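Local coordinates for protein nucleoporin nup120 (Schizosaccharomyces pombe, PDB 4GQ2) that serves as a structural component of the nuclear pore complex, whose nucleoporins can also dock transiently associated nuclear transport factors, at residues A[3-8]-A[374-379]; A[529-534]-A[540-545]; A[672-677]-A[788-793]. All blocks are in the same frame, centred on the assembly; numbering follows the deposited sequence.

Contact 1: residues A[3-8]-A[374-379]; sequences NELKHA and TVIQKC
In the large mixed sheet of the beta-propeller domain, Leu5 of strand 3-11 reaches strand 373-382 at Ile376 and Lys378. The touching is done by the two methyl groups of the leucine, while the backbones stay well apart, the CA atoms of Leu5 and Ile376 being 7.6 Å from each other. Leu5 CD1 lies 3.7 Å from Ile376 O and 3.9 Å from Ile376 CG2, and it also meets the backbone N of Lys378. With chi1 at -57°, Leu5 CG lies anti to its own carbonyl carbon, and the branched end is carried toward the other strand.

The two strands are not neighbours in the sheet: strand 390-395 runs between them, paired by its backbone with Asn3 and Leu5 through His395. The N-terminal strand sits between strands from much later in the sequence, 390-395 and 539-544, consistent with the way many propellers close their ring.

Lys378 suits its half-exposed place because its long methylene chain is apolar. Extended beyond CG, it crosses the leucine obliquely, with CD 4.0 Å from Leu5 CD2. Ile376, beta-branched and buried, offers CG2 as a compact methyl. Ile543 of strand 539-544 packs against Leu5, Ile376 and Lys378 alike. Lys6 NZ forms a salt bridge with Glu4 OE2 at 3.3 Å, weak as a hydrogen bond, and a second salt bridge with Glu554.

Contact 2: residues A[529-534]-A[540-545]; sequences NAVTYI and VAFIRD
Tyr533 and Phe542 face each other as a non-hydrogen-bonded pair in the antiparallel hairpin of strands 532-536 and 539-544. Their rings make an offset edge-to-face pair, the Phe542 edge turned to the Tyr533 face, with planes at 76° and centroids 5.8 Å apart. Val531 CG1 lies over the rim of one tyrosine face and touches Phe542 CB at 3.6 Å. Tyr533 OH bonds to Val89 O, so an aromatic residue with a polar end suits this buried place. A leucine here would probably leave the Phe542 edge without a ring face to meet and Val89 O without its hydroxyl partner.

Ile534 N donates to Ala541 O at 2.7 Å, from above the carbonyl plane, and Ala541 N returns a bond to Ile534 O at 2.9 Å, in the carbonyl plane. Ala541 CB meets Ile534 CB on the same face, a small neighbour for the isoleucine.

Toward partly exposed Ile543 the backbone pairing opens, though the side chains still touch. A water replaces the direct bond, accepting from Thr532 N and donating to Ile543 O. With CG1 anti to the carbonyl carbon (chi1 -59°), Ile543 runs between Thr532 and Ile534, crossing the latter at about a right angle, and CD1 rests 3.6 Å from Thr532 CG2. The chemistry implies a hairpin zipped directly at its turn end and bridged by water where the strands splay, with apolar contacts along both faces.

Contact 3: residues A[672-677]-A[788-793]; sequences LFLCAS and ISPLHA
The helix segment 672-677 passes the first turn of helix 790-803 with Leu674 CA and Leu791 CA 6.6 Å apart, close enough for side chains to reach the opposite backbone. Leu674 does so. Its CG stands anti to the backbone N (chi1 -175°), which carries CD1 to the helix start, 3.8 Å from Leu791 N and 4.2 Å from Pro790 CG. Proline suits this first turn, where its missing N-H costs no helical bond, and Ser789 before it holds the N-cap position. Leu791 in turn sends CD1 to Ser677 CB at 3.9 Å, so the serine meets the leucine through its methylene. Its hydroxyl is turned back to its own helix: Ser677 OG donates to Phe673 O at 2.8 Å. That oxygen also takes the backbone N-H of Ser677, the two donors arriving from opposite faces of its plane. The bond to Phe673 O satisfies this buried hydroxyl, whose OG also lies over the centre of the Phe673 ring, 3.6 Å above its plane. Around the helix pair, Phe542 of strand 539-544 packs on Ser677 and Leu791, strand 3-11 meets Phe673 and Ser677 through Val10, and helix 770-777 lies against Cys675 and Ala676.

All three contacts are largely buried, though contacts 1 and 2 each have a partly exposed edge, at Lys378 and at Ile543. Contacts 1 and 2 belong to the same sheet: strands 3-11 and 539-544 are neighbours, probably bonded from Lys6 O to Arg544 N and from Ala8 N to Phe542 O. Contact 2 combines backbone bonds, a water and aromatic rings, whereas contacts 1 and 3 rest on van der Waals contacts of leucine methyls with side chains and backbone, without direct hydrogen bonds between the segments. Contact 3 lies where the helices meet the propeller, and the Phe542 ring of contact 2 extends to it. Contacts 1 and 3, with centres about 19 Å apart, do not touch.

Contact 1: residues A[3-8]-A[374-379]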
ATOM      1  N   ASN A   3      -6.275  25.747 -19.841  1.00 72.02           N
ATOM      2  CA  ASN A   3      -6.020  24.363 -19.421  1.00 76.41           C
ATOM      3  C   ASN A   3      -5.245  24.249 -18.105  1.00 75.59           C
ATOM      4  O   ASN A   3      -4.417  25.106 -17.780  1.00 73.92           O
ATOM      5  CB  ASN A   3      -5.290  23.587 -20.525  1.00 77.24           C
ATOM      6  CG  ASN A   3      -6.240  22.950 -21.527  1.00 88.15           C
ATOM      7  OD1 ASN A   3      -7.460  23.149 -21.474  1.00 85.37           O
ATOM      8  ND2 ASN A   3      -5.681  22.173 -22.451  1.00 71.89           N
ATOM      9  N   GLU A   4      -5.528  23.190 -17.351  1.00 65.14           N
ATOM     10  CA  GLU A   4      -4.842  22.949 -16.090  1.00 68.36           C
ATOM     11  C   GLU A   4      -3.687  21.966 -16.264  1.00 71.04           C
ATOM     12  O   GLU A   4      -3.791  20.999 -17.016  1.00 73.32           O
ATOM     13  CB  GLU A   4      -5.819  22.446 -15.028  1.00 69.22           C
ATOM     14  CG  GLU A   4      -5.311  22.607 -13.602  1.00 76.61           C
ATOM     15  CD  GLU A   4      -6.229  21.977 -12.569  1.00 89.37           C
ATOM     16  OE1 GLU A   4      -7.465  22.070 -12.723  1.00104.11           O
ATOM     17  OE2 GLU A   4      -5.710  21.394 -11.596  1.00 86.34           O
ATOM     18  N   LEU A   5      -2.583  22.241 -15.575  1.00 67.06           N
ATOM     19  CA  LEU A   5      -1.448  21.328 -15.514  1.00 65.87           C
ATOM     20  C   LEU A   5      -1.402  20.640 -14.153  1.00 62.04           C
ATOM     21  O   LEU A   5      -1.585  21.279 -13.121  1.00 61.20           O
ATOM     22  CB  LEU A   5      -0.135  22.076 -15.742  1.00 55.08           C
ATOM     23  CG  LEU A   5       0.052  22.878 -17.028  1.00 62.82           C
ATOM     24  CD1 LEU A   5       1.353  23.658 -16.924  1.00 58.87           C
ATOM     25  CD2 LEU A   5       0.035  21.992 -18.269  1.00 59.10           C
ATOM     26  N   LYS A   6      -1.165  19.334 -14.163  1.00 54.56           N
ATOM     27  CA  LYS A   6      -0.967  18.585 -12.931  1.00 64.94           C
ATOM     28  C   LYS A   6       0.406  17.960 -12.933  1.00 60.68           C
ATOM     29  O   LYS A   6       1.065  17.883 -13.973  1.00 77.28           O
ATOM     30  CB  LYS A   6      -2.046  17.515 -12.765  1.00 61.65           C
ATOM     31  CG  LYS A   6      -3.285  18.036 -12.070  1.00 62.09           C
ATOM     32  CD  LYS A   6      -4.530  17.335 -12.573  1.00 79.70           C
ATOM     33  CE  LYS A   6      -5.786  18.104 -12.196  1.00 77.07           C
ATOM     34  NZ  LYS A   6      -5.933  18.238 -10.721  1.00 79.04           N
ATOM     35  N   HIS A   7       0.847  17.519 -11.766  1.00 58.14           N
ATOM     36  CA  HIS A   7       2.127  16.840 -11.689  1.00 55.57           C
ATOM     37  C   HIS A   7       2.064  15.542 -10.945  1.00 49.20           C
ATOM     38  O   HIS A   7       1.155  15.307 -10.147  1.00 47.81           O
ATOM     39  CB  HIS A   7       3.220  17.781 -11.166  1.00 56.48           C
ATOM     40  CG  HIS A   7       3.023  18.249  -9.740  1.00 61.23           C
ATOM     41  ND1 HIS A   7       1.834  18.216  -9.114  1.00 67.96           N
ATOM     42  CD2 HIS A   7       3.925  18.811  -8.838  1.00 68.75           C
ATOM     43  CE1 HIS A   7       1.970  18.703  -7.865  1.00 70.69           C
ATOM     44  NE2 HIS A   7       3.250  19.067  -7.699  1.00 70.15           N
ATOM     45  N   ALA A   8       3.011  14.668 -11.256  1.00 53.11           N
ATOM     46  CA  ALA A   8       3.221  13.445 -10.504  1.00 54.65           C
ATOM     47  C   ALA A   8       4.454  13.653  -9.639  1.00 49.07           C
ATOM     48  O   ALA A   8       5.521  13.967 -10.152  1.00 47.74           O
ATOM     49  CB  ALA A   8       3.423  12.275 -11.450  1.00 60.22           C
ATOM     50  N   THR A 374       4.398  27.207  -5.263  1.00 39.31           N
ATOM     51  CA  THR A 374       4.916  27.019  -6.616  1.00 43.02           C
ATOM     52  C   THR A 374       3.811  27.027  -7.682  1.00 47.09           C
ATOM     53  O   THR A 374       2.758  26.416  -7.499  1.00 49.91           O
ATOM     54  CB  THR A 374       5.686  25.680  -6.708  1.00 43.42           C
ATOM     55  OG1 THR A 374       6.668  25.611  -5.665  1.00 45.28           O
ATOM     56  CG2 THR A 374       6.376  25.535  -8.054  1.00 37.93           C
ATOM     57  N   VAL A 375       4.063  27.718  -8.794  1.00 43.43           N
ATOM     58  CA  VAL A 375       3.194  27.636  -9.973  1.00 41.84           C
ATOM     59  C   VAL A 375       4.002  27.319 -11.225  1.00 42.71           C
ATOM     60  O   VAL A 375       5.061  27.898 -11.461  1.00 48.85           O
ATOM     61  CB  VAL A 375       2.361  28.921 -10.207  1.00 41.98           C
ATOM     62  CG1 VAL A 375       1.506  28.786 -11.465  1.00 38.34           C
ATOM     63  CG2 VAL A 375       1.463  29.214  -9.011  1.00 39.68           C
ATOM     64  N   ILE A 376       3.498  26.384 -12.021  1.00 48.12           N
ATOM     65  CA  ILE A 376       4.100  26.072 -13.310  1.00 49.65           C
ATOM     66  C   ILE A 376       3.172  26.538 -14.429  1.00 50.97           C
ATOM     67  O   ILE A 376       1.961  26.293 -14.386  1.00 49.57           O
ATOM     68  CB  ILE A 376       4.454  24.566 -13.443  1.00 44.95           C
ATOM     69  CG1 ILE A 376       5.762  24.243 -12.714  1.00 47.46           C
ATOM     70  CG2 ILE A 376       4.648  24.173 -14.897  1.00 46.94           C
ATOM     71  CD1 ILE A 376       5.641  24.132 -11.212  1.00 56.89           C
ATOM     72  N   GLN A 377       3.753  27.217 -15.416  1.00 49.91           N
ATOM     73  CA  GLN A 377       3.013  27.673 -16.591  1.00 50.97           C
ATOM     74  C   GLN A 377       3.630  27.146 -17.877  1.00 53.59           C
ATOM     75  O   GLN A 377       4.857  27.101 -18.011  1.00 56.18           O
ATOM     76  CB  GLN A 377       3.011  29.200 -16.666  1.00 64.53           C
ATOM     77  CG  GLN A 377       2.372  29.933 -15.497  1.00 62.33           C
ATOM     78  CD  GLN A 377       2.511  31.440 -15.628  1.00 66.00           C
ATOM     79  OE1 GLN A 377       3.381  31.934 -16.352  1.00 62.36           O
ATOM     80  NE2 GLN A 377       1.657  32.181 -14.929  1.00 61.60           N
ATOM     81  N   LYS A 378       2.775  26.757 -18.820  1.00 56.30           N
ATOM     82  CA  LYS A 378       3.193  26.469 -20.190  1.00 55.13           C
ATOM     83  C   LYS A 378       2.623  27.512 -21.148  1.00 67.74           C
ATOM     84  O   LYS A 378       1.493  27.980 -20.970  1.00 66.46           O
ATOM     85  CB  LYS A 378       2.722  25.085 -20.627  1.00 57.96           C
ATOM     86  CG  LYS A 378       3.624  23.941 -20.218  1.00 63.48           C
ATOM     87  CD  LYS A 378       3.108  22.623 -20.780  1.00 69.11           C
ATOM     88  CE  LYS A 378       4.042  21.474 -20.430  1.00 68.00           C
ATOM     89  NZ  LYS A 378       3.495  20.148 -20.829  1.00 74.16           N
ATOM     90  N   CYS A 379       3.410  27.870 -22.160  1.00 65.59           N
ATOM     91  CA  CYS A 379       2.943  28.725 -23.244  1.00 54.91           C
ATOM     92  C   CYS A 379       3.235  28.100 -24.594  1.00 65.30           C
ATOM     93  O   CYS A 379       4.394  27.838 -24.933  1.00 62.28           O
ATOM     94  CB  CYS A 379       3.585  30.113 -23.184  1.00 69.85           C
ATOM     95  SG  CYS A 379       3.421  31.070 -24.719  1.00 64.16           S
TER

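Contact 2: residues A[529-534]-A[540-545]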
ATOM      1  N   ASN A 529      13.491  11.471 -23.264  1.00 89.22           N
ATOM      2  CA  ASN A 529      12.091  11.173 -22.977  1.00 83.40           C
ATOM      3  C   ASN A 529      11.221  12.259 -23.602  1.00 77.61           C
ATOM      4  O   ASN A 529      11.703  13.076 -24.381  1.00 89.72           O
ATOM      5  CB  ASN A 529      11.865  11.111 -21.463  1.00 77.84           C
ATOM      6  CG  ASN A 529      12.560   9.925 -20.813  1.00 98.88           C
ATOM      7  OD1 ASN A 529      12.273   8.775 -21.137  1.00 84.67           O
ATOM      8  ND2 ASN A 529      13.471  10.201 -19.881  1.00 86.90           N
ATOM      9  N   ALA A 530       9.941  12.277 -23.270  1.00 78.70           N
ATOM     10  CA  ALA A 530       9.083  13.376 -23.697  1.00 79.03           C
ATOM     11  C   ALA A 530       8.957  14.423 -22.586  1.00 86.30           C
ATOM     12  O   ALA A 530       8.252  15.421 -22.738  1.00 86.49           O
ATOM     13  CB  ALA A 530       7.715  12.836 -24.069  1.00 75.53           C
ATOM     14  N   VAL A 531       9.690  14.208 -21.496  1.00 76.30           N
ATOM     15  CA  VAL A 531       9.306  14.710 -20.175  1.00 70.11           C
ATOM     16  C   VAL A 531      10.065  15.929 -19.647  1.00 63.09           C
ATOM     17  O   VAL A 531      11.279  16.047 -19.812  1.00 60.17           O
ATOM     18  CB  VAL A 531       9.377  13.557 -19.144  1.00 64.95           C
ATOM     19  CG1 VAL A 531       9.406  14.072 -17.715  1.00 58.73           C
ATOM     20  CG2 VAL A 531       8.202  12.614 -19.350  1.00 69.76           C
ATOM     21  N   THR A 532       9.325  16.828 -19.003  1.00 49.98           N
ATOM     22  CA  THR A 532       9.935  17.916 -18.249  1.00 54.79           C
ATOM     23  C   THR A 532       9.903  17.632 -16.741  1.00 56.72           C
ATOM     24  O   THR A 532       8.838  17.551 -16.115  1.00 50.59           O
ATOM     25  CB  THR A 532       9.325  19.300 -18.575  1.00 50.16           C
ATOM     26  OG1 THR A 532       9.501  20.173 -17.450  1.00 51.85           O
ATOM     27  CG2 THR A 532       7.858  19.190 -18.879  1.00 54.56           C
ATOM     28  N   TYR A 533      11.096  17.461 -16.184  1.00 53.51           N
ATOM     29  CA  TYR A 533      11.279  17.212 -14.763  1.00 44.31           C
ATOM     30  C   TYR A 533      11.152  18.509 -13.981  1.00 40.99           C
ATOM     31  O   TYR A 533      11.612  19.555 -14.425  1.00 53.37           O
ATOM     32  CB  TYR A 533      12.661  16.608 -14.512  1.00 41.30           C
ATOM     33  CG  TYR A 533      12.826  15.184 -14.990  1.00 49.03           C
ATOM     34  CD1 TYR A 533      13.153  14.904 -16.321  1.00 45.87           C
ATOM     35  CD2 TYR A 533      12.675  14.111 -14.111  1.00 45.73           C
ATOM     36  CE1 TYR A 533      13.312  13.599 -16.762  1.00 47.32           C
ATOM     37  CE2 TYR A 533      12.831  12.805 -14.544  1.00 43.40           C
ATOM     38  CZ  TYR A 533      13.148  12.552 -15.867  1.00 49.55           C
ATOM     39  OH  TYR A 533      13.312  11.251 -16.298  1.00 49.14           O
ATOM     40  N   ILE A 534      10.526  18.420 -12.815  1.00 40.38           N
ATOM     41  CA  ILE A 534      10.404  19.534 -11.883  1.00 41.70           C
ATOM     42  C   ILE A 534      11.130  19.143 -10.609  1.00 40.87           C
ATOM     43  O   ILE A 534      10.791  18.133  -9.990  1.00 43.17           O
ATOM     44  CB  ILE A 534       8.931  19.822 -11.535  1.00 40.37           C
ATOM     45  CG1 ILE A 534       8.132  20.162 -12.794  1.00 45.17           C
ATOM     46  CG2 ILE A 534       8.837  20.947 -10.524  1.00 40.38           C
ATOM     47  CD1 ILE A 534       6.646  19.906 -12.654  1.00 56.83           C
ATOM     48  N   VAL A 540      11.098  14.873  -6.826  1.00 37.03           N
ATOM     49  CA  VAL A 540      11.104  15.046  -8.285  1.00 40.88           C
ATOM     50  C   VAL A 540       9.680  14.914  -8.773  1.00 43.97           C
ATOM     51  O   VAL A 540       8.900  14.136  -8.228  1.00 46.07           O
ATOM     52  CB  VAL A 540      11.832  13.919  -9.068  1.00 45.55           C
ATOM     53  CG1 VAL A 540      12.802  14.509 -10.081  1.00 43.74           C
ATOM     54  CG2 VAL A 540      12.524  12.930  -8.155  1.00 50.44           C
ATOM     55  N   ALA A 541       9.360  15.632  -9.843  1.00 45.56           N
ATOM     56  CA  ALA A 541       8.037  15.563 -10.420  1.00 39.71           C
ATOM     57  C   ALA A 541       8.100  15.749 -11.932  1.00 48.34           C
ATOM     58  O   ALA A 541       9.144  16.112 -12.478  1.00 44.86           O
ATOM     59  CB  ALA A 541       7.144  16.611  -9.780  1.00 40.59           C
ATOM     60  N   PHE A 542       6.991  15.467 -12.608  1.00 42.35           N
ATOM     61  CA  PHE A 542       6.838  15.843 -14.011  1.00 56.04           C
ATOM     62  C   PHE A 542       5.447  16.358 -14.301  1.00 52.13           C
ATOM     63  O   PHE A 542       4.498  16.052 -13.582  1.00 49.92           O
ATOM     64  CB  PHE A 542       7.186  14.712 -14.986  1.00 65.00           C
ATOM     65  CG  PHE A 542       7.479  13.403 -14.334  1.00 66.63           C
ATOM     66  CD1 PHE A 542       6.450  12.575 -13.899  1.00 81.18           C
ATOM     67  CD2 PHE A 542       8.790  12.987 -14.170  1.00 69.02           C
ATOM     68  CE1 PHE A 542       6.729  11.356 -13.298  1.00 80.68           C
ATOM     69  CE2 PHE A 542       9.075  11.770 -13.572  1.00 79.44           C
ATOM     70  CZ  PHE A 542       8.043  10.953 -13.137  1.00 76.77           C
ATOM     71  N   ILE A 543       5.347  17.148 -15.364  1.00 51.25           N
ATOM     72  CA  ILE A 543       4.081  17.736 -15.779  1.00 56.27           C
ATOM     73  C   ILE A 543       3.235  16.673 -16.476  1.00 46.21           C
ATOM     74  O   ILE A 543       3.773  15.759 -17.112  1.00 40.85           O
ATOM     75  CB  ILE A 543       4.311  18.968 -16.691  1.00 51.18           C
ATOM     76  CG1 ILE A 543       5.137  20.023 -15.945  1.00 58.57           C
ATOM     77  CG2 ILE A 543       2.991  19.582 -17.140  1.00 53.99           C
ATOM     78  CD1 ILE A 543       5.688  21.126 -16.822  1.00 57.97           C
ATOM     79  N   ARG A 544       1.918  16.785 -16.319  1.00 52.63           N
ATOM     80  CA  ARG A 544       0.960  15.935 -17.026  1.00 54.10           C
ATOM     81  C   ARG A 544      -0.377  16.647 -17.182  1.00 59.17           C
ATOM     82  O   ARG A 544      -0.699  17.562 -16.416  1.00 59.12           O
ATOM     83  CB  ARG A 544       0.778  14.582 -16.316  1.00 65.40           C
ATOM     84  CG  ARG A 544       0.330  14.654 -14.861  1.00 56.60           C
ATOM     85  CD  ARG A 544       0.058  13.257 -14.312  1.00 46.84           C
ATOM     86  NE  ARG A 544      -0.826  13.271 -13.144  1.00 44.48           N
ATOM     87  CZ  ARG A 544      -2.150  13.425 -13.196  1.00 44.70           C
ATOM     88  NH1 ARG A 544      -2.767  13.593 -14.362  1.00 44.56           N
ATOM     89  NH2 ARG A 544      -2.861  13.420 -12.073  1.00 39.13           N
ATOM     90  N   ASP A 545      -1.135  16.234 -18.196  1.00 76.38           N
ATOM     91  CA  ASP A 545      -2.494  16.722 -18.418  1.00 63.97           C
ATOM     92  C   ASP A 545      -3.452  15.957 -17.517  1.00 60.55           C
ATOM     93  O   ASP A 545      -3.226  14.777 -17.236  1.00 60.58           O
ATOM     94  CB  ASP A 545      -2.913  16.526 -19.884  1.00 62.94           C
ATOM     95  CG  ASP A 545      -2.251  17.520 -20.831  1.00 79.43           C
ATOM     96  OD1 ASP A 545      -1.666  18.525 -20.369  1.00 80.04           O
ATOM     97  OD2 ASP A 545      -2.327  17.296 -22.057  1.00 82.72           O
TER
HETATM   98  O   HOH W   1       6.288  16.210 -18.491  1.00 62.80           O

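Contact 3: residues A[672-677]-A[788-793]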
ATOM      1  N   LEU A 672      12.672   0.934 -12.408  1.00 31.74           N
ATOM      2  CA  LEU A 672      11.945   0.981 -11.147  1.00 32.38           C
ATOM      3  C   LEU A 672      11.244   2.327 -10.976  1.00 35.58           C
ATOM      4  O   LEU A 672      10.072   2.377 -10.596  1.00 36.95           O
ATOM      5  CB  LEU A 672      12.872   0.692  -9.969  1.00 30.81           C
ATOM      6  CG  LEU A 672      13.349  -0.764  -9.894  1.00 38.40           C
ATOM      7  CD1 LEU A 672      14.483  -0.891  -8.881  1.00 33.45           C
ATOM      8  CD2 LEU A 672      12.194  -1.739  -9.612  1.00 27.64           C
ATOM      9  N   PHE A 673      11.955   3.407 -11.295  1.00 33.35           N
ATOM     10  CA  PHE A 673      11.405   4.751 -11.177  1.00 32.50           C
ATOM     11  C   PHE A 673      10.133   4.939 -12.002  1.00 34.09           C
ATOM     12  O   PHE A 673       9.199   5.631 -11.565  1.00 35.22           O
ATOM     13  CB  PHE A 673      12.453   5.814 -11.522  1.00 35.54           C
ATOM     14  CG  PHE A 673      11.945   7.224 -11.392  1.00 37.03           C
ATOM     15  CD1 PHE A 673      11.655   7.766 -10.144  1.00 34.42           C
ATOM     16  CD2 PHE A 673      11.744   8.002 -12.516  1.00 36.48           C
ATOM     17  CE1 PHE A 673      11.185   9.063 -10.029  1.00 37.61           C
ATOM     18  CE2 PHE A 673      11.267   9.298 -12.408  1.00 43.11           C
ATOM     19  CZ  PHE A 673      10.987   9.830 -11.164  1.00 37.74           C
ATOM     20  N   LEU A 674      10.087   4.317 -13.180  1.00 38.64           N
ATOM     21  CA  LEU A 674       8.870   4.323 -13.984  1.00 34.88           C
ATOM     22  C   LEU A 674       7.695   3.665 -13.245  1.00 35.45           C
ATOM     23  O   LEU A 674       6.608   4.242 -13.157  1.00 43.41           O
ATOM     24  CB  LEU A 674       9.076   3.646 -15.333  1.00 33.40           C
ATOM     25  CG  LEU A 674       7.778   3.834 -16.122  1.00 40.90           C
ATOM     26  CD1 LEU A 674       7.899   4.912 -17.190  1.00 42.65           C
ATOM     27  CD2 LEU A 674       7.289   2.522 -16.698  1.00 35.42           C
ATOM     28  N   CYS A 675       7.926   2.466 -12.722  1.00 26.77           N
ATOM     29  CA  CYS A 675       6.916   1.741 -11.960  1.00 30.94           C
ATOM     30  C   CYS A 675       6.400   2.566 -10.787  1.00 32.19           C
ATOM     31  O   CYS A 675       5.188   2.646 -10.571  1.00 32.07           O
ATOM     32  CB  CYS A 675       7.467   0.402 -11.459  1.00 29.63           C
ATOM     33  SG  CYS A 675       7.976  -0.696 -12.795  1.00 32.03           S
ATOM     34  N   ALA A 676       7.316   3.196 -10.052  1.00 30.94           N
ATOM     35  CA  ALA A 676       6.944   4.060  -8.929  1.00 31.58           C
ATOM     36  C   ALA A 676       6.090   5.242  -9.386  1.00 33.86           C
ATOM     37  O   ALA A 676       5.106   5.591  -8.738  1.00 42.99           O
ATOM     38  CB  ALA A 676       8.183   4.550  -8.206  1.00 29.98           C
ATOM     39  N   SER A 677       6.463   5.839 -10.513  1.00 34.24           N
ATOM     40  CA  SER A 677       5.762   7.009 -11.037  1.00 33.62           C
ATOM     41  C   SER A 677       4.345   6.655 -11.467  1.00 36.07           C
ATOM     42  O   SER A 677       3.384   7.338 -11.099  1.00 35.49           O
ATOM     43  CB  SER A 677       6.538   7.603 -12.214  1.00 29.36           C
ATOM     44  OG  SER A 677       7.809   8.068 -11.776  1.00 34.26           O
ATOM     45  N   ILE A 788       5.528  11.237 -26.998  1.00 73.09           N
ATOM     46  CA  ILE A 788       4.788  10.645 -25.877  1.00 68.67           C
ATOM     47  C   ILE A 788       5.722   9.718 -25.096  1.00 68.23           C
ATOM     48  O   ILE A 788       6.348   8.835 -25.681  1.00 70.24           O
ATOM     49  CB  ILE A 788       3.538   9.867 -26.356  1.00 75.03           C
ATOM     50  CG1 ILE A 788       2.531  10.821 -27.010  1.00 66.52           C
ATOM     51  CG2 ILE A 788       2.877   9.107 -25.202  1.00 57.92           C
ATOM     52  CD1 ILE A 788       1.603  10.145 -27.993  1.00 63.57           C
ATOM     53  N   SER A 789       5.815   9.935 -23.780  1.00 71.50           N
ATOM     54  CA  SER A 789       6.675   9.140 -22.888  1.00 64.63           C
ATOM     55  C   SER A 789       6.020   7.814 -22.491  1.00 58.36           C
ATOM     56  O   SER A 789       4.786   7.720 -22.462  1.00 57.45           O
ATOM     57  CB  SER A 789       6.980   9.932 -21.617  1.00 66.67           C
ATOM     58  OG  SER A 789       5.820  10.048 -20.806  1.00 67.30           O
ATOM     59  N   PRO A 790       6.839   6.796 -22.150  1.00 47.09           N
ATOM     60  CA  PRO A 790       6.306   5.514 -21.667  1.00 47.60           C
ATOM     61  C   PRO A 790       5.506   5.659 -20.376  1.00 44.40           C
ATOM     62  O   PRO A 790       4.739   4.758 -20.024  1.00 45.51           O
ATOM     63  CB  PRO A 790       7.560   4.673 -21.411  1.00 49.77           C
ATOM     64  CG  PRO A 790       8.657   5.668 -21.238  1.00 56.52           C
ATOM     65  CD  PRO A 790       8.312   6.791 -22.176  1.00 51.78           C
ATOM     66  N   LEU A 791       5.681   6.782 -19.681  1.00 41.40           N
ATOM     67  CA  LEU A 791       4.887   7.073 -18.489  1.00 42.53           C
ATOM     68  C   LEU A 791       3.404   7.201 -18.824  1.00 48.85           C
ATOM     69  O   LEU A 791       2.587   6.440 -18.303  1.00 54.31           O
ATOM     70  CB  LEU A 791       5.395   8.324 -17.777  1.00 50.69           C
ATOM     71  CG  LEU A 791       4.542   8.888 -16.636  1.00 54.84           C
ATOM     72  CD1 LEU A 791       4.366   7.893 -15.495  1.00 47.89           C
ATOM     73  CD2 LEU A 791       5.176  10.178 -16.135  1.00 59.57           C
ATOM     74  N   HIS A 792       3.065   8.149 -19.700  1.00 49.50           N
ATOM     75  CA  HIS A 792       1.682   8.339 -20.139  1.00 43.22           C
ATOM     76  C   HIS A 792       1.086   7.101 -20.775  1.00 48.46           C
ATOM     77  O   HIS A 792      -0.106   6.815 -20.600  1.00 46.51           O
ATOM     78  CB  HIS A 792       1.582   9.530 -21.093  1.00 49.87           C
ATOM     79  CG  HIS A 792       0.172   9.813 -21.556  1.00 44.77           C
ATOM     80  ND1 HIS A 792      -0.692  10.551 -20.833  1.00 52.92           N
ATOM     81  CD2 HIS A 792      -0.523   9.391 -22.687  1.00 46.41           C
ATOM     82  CE1 HIS A 792      -1.876  10.615 -21.474  1.00 51.58           C
ATOM     83  NE2 HIS A 792      -1.773   9.903 -22.607  1.00 49.38           N
ATOM     84  N   ALA A 793       1.900   6.349 -21.513  1.00 42.48           N
ATOM     85  CA  ALA A 793       1.401   5.154 -22.199  1.00 46.59           C
ATOM     86  C   ALA A 793       1.062   4.046 -21.213  1.00 37.10           C
ATOM     87  O   ALA A 793       0.064   3.353 -21.381  1.00 44.76           O
ATOM     88  CB  ALA A 793       2.396   4.663 -23.249  1.00 47.63           C
TER